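Local coordinates for cellulase CEL9M (Clostridium cellulolyticum, PDB 1IA6), which probably cleaves internal beta-1,4-glucosidic linkages in cellulose, lichenin and cereal beta-D-glucans as a family 9 glycoside hydrolase that binds zinc, calcium and nickel ions, at residues K107-S112 and L181-E186; A216-Y221 and T231-F236. One frame throughout, in Å; residues are numbered along the deposited sequence.

Interaction 1: K107-S112 and L181-E186; sequences KSHPNS and LNAAKE
His109 and Glu186 form a histidine-carboxylate hydrogen bond that ties a connecting loop to helix 174-193 of the family 9 helical barrel. NE2 of His109 donates to OE1 of Glu186 at 2.8 Å, with an N-H...O angle of 145°, so the bond is short but bent. The oxygen lies close to the plane of the imidazole, at its edge. Seen from Glu186, the donor comes in on the anti side of OE1 and tilted out of the carboxylate plane; the two flat groups stand 74° apart. CG of His109 is anti to the backbone N (chi1 -174°), which carries the ring across to the helix, while the glutamate chain runs extended beyond CG to meet it. The ring also passes Ala183, whose CB is 4.4 Å from CD2 of His109, and it touches Leu187 and Met190 further along the same helix. Beside this, CB of Ser112 packs on the other carboxylate oxygen, OE2 of Glu186, at 3.7 Å. One water donates to the carbonyl O of Ser112 and to the carbonyl O of Glu186, 3.0 Å from each, bridging the two backbones.

Further out, the second ring nitrogen of His109, ND1, is hydrogen-bonded to the carbonyl O of Thr114. With an oxygen partner at both nitrogens, the ring is fixed in rotation and may carry a positive charge, which the carboxylate would favour. The loop itself is braced by Asn111, whose OD1 is hydrogen-bonded to both the backbone N and the hydroxyl OG1 of successive residues, Thr113 and Thr114.

Interaction 2: A216-Y221 and T231-F236; sequences AATWLY and TDAEQF
Segments 216-221 and 231-236 belong to consecutive helices that run roughly antiparallel and come closest at Ala217 and Ala233, whose CA atoms are 5.6 Å apart. The two form a helical hairpin in the alpha barrel of the family 9 module, helix 210-224 turning through a short connection into helix 228-236.

At the centre, the methyls meet side by side: CB of Ala217 and CB of Ala233 are 3.8 Å apart, each bond directed toward the opposing helix but neither aimed along the line between them. The CB of Ala217 also reaches the backbone of the second helix, with Ala233 N at 4.2 Å. Thr218 flanks the pair, its methyl CG2 lying 4.4 Å from CB of Ala233. Its hydroxyl goes to its own helix: OG1 sits between the backbone N and the carbonyl carbon (chi1 67°) and is hydrogen-bonded to the carbonyl O of Trp215, one turn back.

Neighbouring helices close the groove on two flanks. Tyr188 of helix 174-193 touches Ala217 and Phe236, and its hydroxyl is hydrogen-bonded to OD2 of Asp232, which also forms a salt bridge with Lys192. From helix 260-271, Leu267 lies against both Thr218 and Ala233, and Ile270 against Thr218.

The contact is thus small and buried, made of methyl groups, and held by van der Waals contact and exclusion of water, with the polar bonds kept at its margins. Because alanine on both helices puts no more than a methyl at the closest point, with the Thr218 methyl to one side, the two backbones can approach closely.

How the interactions relate
Both contacts lie in the helical catalytic module, centres about 18 Å apart and each about 21 Å from the chain centre. Interaction 1 comes first along the chain; its second segment lies on helix 174-193, and the next helix, 210-224, supplies the first of interaction 2. These two helices join them directly, for CD2 of Leu220 packs 4.0 Å from CG of Lys185, and also against Leu181. Loop, helix 174-193 and hairpin are thus packed one against the next, polar and water-bridged at the loop, apolar and buried at the hairpin. Interaction 1 lies away from metal and predicted catalytic sites; helix 210-224 carries calcium ligands Asp211 and Asp212, with the Ala217 side chain about 14 Å from the ion.

Interaction 1: K107-S112 and L181-E186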
# COMPACT_ATOMS: atom_id res chain seq x y z
N LYS A 107 -10.56 -2.90 -15.67
CA LYS A 107 -10.14 -3.40 -16.98
C LYS A 107 -9.63 -4.84 -16.88
O LYS A 107 -9.75 -5.62 -17.82
CB LYS A 107 -9.05 -2.49 -17.55
CG LYS A 107 -9.55 -1.09 -17.89
CD LYS A 107 -8.42 -0.12 -18.17
CE LYS A 107 -7.62 -0.50 -19.41
NZ LYS A 107 -6.57 0.52 -19.69
N SER A 108 -9.06 -5.18 -15.72
CA SER A 108 -8.52 -6.51 -15.50
C SER A 108 -9.59 -7.55 -15.16
O SER A 108 -9.28 -8.72 -14.95
CB SER A 108 -7.48 -6.47 -14.36
OG SER A 108 -6.42 -5.58 -14.66
N HIS A 109 -10.85 -7.12 -15.11
CA HIS A 109 -11.98 -8.00 -14.79
C HIS A 109 -12.93 -7.98 -16.00
O HIS A 109 -14.00 -7.37 -15.94
CB HIS A 109 -12.68 -7.47 -13.53
CG HIS A 109 -13.77 -8.36 -13.01
ND1 HIS A 109 -13.59 -9.70 -12.77
CD2 HIS A 109 -15.04 -8.08 -12.63
CE1 HIS A 109 -14.70 -10.21 -12.26
NE2 HIS A 109 -15.60 -9.25 -12.16
N PRO A 110 -12.54 -8.63 -17.11
CA PRO A 110 -13.32 -8.71 -18.35
C PRO A 110 -14.71 -9.33 -18.25
O PRO A 110 -15.63 -8.93 -18.97
CB PRO A 110 -12.40 -9.49 -19.29
CG PRO A 110 -11.66 -10.38 -18.35
CD PRO A 110 -11.31 -9.44 -17.22
N ASN A 111 -14.86 -10.31 -17.37
CA ASN A 111 -16.16 -10.95 -17.15
C ASN A 111 -16.30 -11.23 -15.66
O ASN A 111 -15.36 -11.02 -14.90
CB ASN A 111 -16.28 -12.24 -17.97
CG ASN A 111 -15.18 -13.24 -17.69
OD1 ASN A 111 -15.02 -13.72 -16.57
ND2 ASN A 111 -14.40 -13.55 -18.72
N SER A 112 -17.46 -11.71 -15.24
CA SER A 112 -17.72 -11.94 -13.82
C SER A 112 -16.84 -12.96 -13.10
O SER A 112 -16.73 -12.91 -11.87
CB SER A 112 -19.19 -12.33 -13.61
OG SER A 112 -19.47 -13.60 -14.17
N LEU A 181 -18.42 -0.99 -6.90
CA LEU A 181 -19.06 -1.87 -5.93
C LEU A 181 -19.50 -3.19 -6.58
O LEU A 181 -19.33 -4.26 -5.99
CB LEU A 181 -20.27 -1.19 -5.27
CG LEU A 181 -20.96 -1.98 -4.16
CD1 LEU A 181 -19.98 -2.21 -3.01
CD2 LEU A 181 -22.18 -1.22 -3.66
N ASN A 182 -20.07 -3.12 -7.78
CA ASN A 182 -20.51 -4.34 -8.45
C ASN A 182 -19.30 -5.25 -8.71
O ASN A 182 -19.39 -6.46 -8.53
CB ASN A 182 -21.23 -4.03 -9.76
CG ASN A 182 -22.61 -3.44 -9.54
OD1 ASN A 182 -23.24 -3.68 -8.51
ND2 ASN A 182 -23.09 -2.67 -10.51
N ALA A 183 -18.19 -4.66 -9.13
CA ALA A 183 -16.98 -5.45 -9.38
C ALA A 183 -16.47 -6.02 -8.07
O ALA A 183 -16.04 -7.17 -8.01
CB ALA A 183 -15.90 -4.59 -10.04
N ALA A 184 -16.52 -5.22 -7.01
CA ALA A 184 -16.06 -5.65 -5.70
C ALA A 184 -16.84 -6.87 -5.21
O ALA A 184 -16.27 -7.78 -4.61
CB ALA A 184 -16.20 -4.51 -4.69
N LYS A 185 -18.14 -6.88 -5.47
CA LYS A 185 -18.98 -8.00 -5.05
C LYS A 185 -18.60 -9.26 -5.79
O LYS A 185 -18.56 -10.35 -5.20
CB LYS A 185 -20.46 -7.69 -5.31
CG LYS A 185 -21.07 -6.67 -4.38
CD LYS A 185 -22.51 -6.39 -4.78
CE LYS A 185 -23.17 -5.38 -3.85
NZ LYS A 185 -24.57 -5.08 -4.28
N GLU A 186 -18.31 -9.12 -7.08
CA GLU A 186 -17.94 -10.27 -7.90
C GLU A 186 -16.57 -10.84 -7.55
O GLU A 186 -16.39 -12.06 -7.52
CB GLU A 186 -17.98 -9.89 -9.38
CG GLU A 186 -19.32 -9.34 -9.83
CD GLU A 186 -19.36 -9.08 -11.32
OE1 GLU A 186 -18.33 -8.66 -11.88
OE2 GLU A 186 -20.43 -9.28 -11.93
O HOH W 1 -18.17 -13.68 -9.34

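Interaction 2: A216-Y221 and T231-F236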
# COMPACT_ATOMS: atom_id res chain seq x y z
N ALA A 216 -12.20 -7.86 3.37
CA ALA A 216 -13.05 -7.47 2.25
C ALA A 216 -14.52 -7.55 2.64
O ALA A 216 -15.32 -6.70 2.24
CB ALA A 216 -12.78 -8.37 1.04
N ALA A 217 -14.86 -8.56 3.43
CA ALA A 217 -16.24 -8.75 3.88
C ALA A 217 -16.72 -7.60 4.76
O ALA A 217 -17.87 -7.18 4.65
CB ALA A 217 -16.36 -10.08 4.62
N THR A 218 -15.86 -7.10 5.64
CA THR A 218 -16.28 -6.00 6.51
C THR A 218 -16.60 -4.75 5.71
O THR A 218 -17.50 -3.99 6.06
CB THR A 218 -15.22 -5.65 7.60
OG1 THR A 218 -14.05 -5.10 6.98
CG2 THR A 218 -14.84 -6.89 8.40
N TRP A 219 -15.88 -4.52 4.61
CA TRP A 219 -16.14 -3.34 3.79
C TRP A 219 -17.44 -3.50 3.00
O TRP A 219 -18.19 -2.55 2.85
CB TRP A 219 -14.96 -3.05 2.86
CG TRP A 219 -13.82 -2.46 3.63
CD1 TRP A 219 -12.61 -3.05 3.88
CD2 TRP A 219 -13.81 -1.21 4.32
NE1 TRP A 219 -11.86 -2.24 4.70
CE2 TRP A 219 -12.57 -1.10 4.99
CE3 TRP A 219 -14.75 -0.17 4.45
CZ2 TRP A 219 -12.23 0.00 5.77
CZ3 TRP A 219 -14.41 0.93 5.24
CH2 TRP A 219 -13.16 1.01 5.89
N LEU A 220 -17.70 -4.71 2.51
CA LEU A 220 -18.94 -4.93 1.77
C LEU A 220 -20.12 -4.73 2.72
O LEU A 220 -21.19 -4.30 2.30
CB LEU A 220 -18.95 -6.33 1.15
CG LEU A 220 -18.13 -6.38 -0.15
CD1 LEU A 220 -17.85 -7.82 -0.56
CD2 LEU A 220 -18.89 -5.64 -1.24
N TYR A 221 -19.92 -5.02 4.00
CA TYR A 221 -20.99 -4.81 4.97
C TYR A 221 -21.23 -3.31 5.14
O TYR A 221 -22.36 -2.84 5.10
CB TYR A 221 -20.64 -5.40 6.34
CG TYR A 221 -21.65 -5.03 7.40
CD1 TYR A 221 -22.94 -5.55 7.37
CD2 TYR A 221 -21.33 -4.12 8.41
CE1 TYR A 221 -23.90 -5.16 8.32
CE2 TYR A 221 -22.27 -3.73 9.37
CZ TYR A 221 -23.55 -4.26 9.31
OH TYR A 221 -24.49 -3.88 10.25
N THR A 231 -21.28 -12.45 8.74
CA THR A 231 -21.36 -13.86 9.08
C THR A 231 -20.16 -14.54 8.41
O THR A 231 -19.49 -15.37 9.02
CB THR A 231 -22.68 -14.49 8.59
OG1 THR A 231 -23.79 -13.84 9.23
CG2 THR A 231 -22.73 -15.97 8.91
N ASP A 232 -19.88 -14.16 7.16
CA ASP A 232 -18.75 -14.72 6.42
C ASP A 232 -17.44 -14.32 7.10
O ASP A 232 -16.57 -15.16 7.34
CB ASP A 232 -18.68 -14.18 4.98
CG ASP A 232 -19.73 -14.78 4.07
OD1 ASP A 232 -20.38 -15.77 4.45
OD2 ASP A 232 -19.89 -14.25 2.94
N ALA A 233 -17.31 -13.03 7.39
CA ALA A 233 -16.10 -12.50 8.00
C ALA A 233 -15.68 -13.21 9.28
O ALA A 233 -14.51 -13.55 9.46
CB ALA A 233 -16.26 -11.01 8.26
N GLU A 234 -16.63 -13.45 10.18
CA GLU A 234 -16.30 -14.11 11.44
C GLU A 234 -15.79 -15.53 11.23
O GLU A 234 -15.02 -16.04 12.03
CB GLU A 234 -17.51 -14.10 12.37
CG GLU A 234 -18.00 -12.70 12.71
CD GLU A 234 -18.65 -12.62 14.07
OE1 GLU A 234 -17.93 -12.77 15.08
OE2 GLU A 234 -19.88 -12.41 14.13
N GLN A 235 -16.23 -16.15 10.14
CA GLN A 235 -15.82 -17.51 9.82
C GLN A 235 -14.44 -17.52 9.15
O GLN A 235 -13.58 -18.33 9.50
CB GLN A 235 -16.85 -18.15 8.90
CG GLN A 235 -16.52 -19.56 8.46
CD GLN A 235 -17.51 -20.09 7.44
OE1 GLN A 235 -17.12 -20.58 6.38
NE2 GLN A 235 -18.80 -19.99 7.75
N PHE A 236 -14.21 -16.60 8.22
CA PHE A 236 -12.94 -16.55 7.51
C PHE A 236 -11.75 -16.13 8.35
O PHE A 236 -10.64 -16.63 8.17
CB PHE A 236 -13.04 -15.62 6.30
CG PHE A 236 -14.02 -16.07 5.26
CD1 PHE A 236 -14.12 -17.42 4.91
CD2 PHE A 236 -14.83 -15.15 4.61
CE1 PHE A 236 -15.02 -17.83 3.93
CE2 PHE A 236 -15.73 -15.56 3.63
CZ PHE A 236 -15.82 -16.90 3.29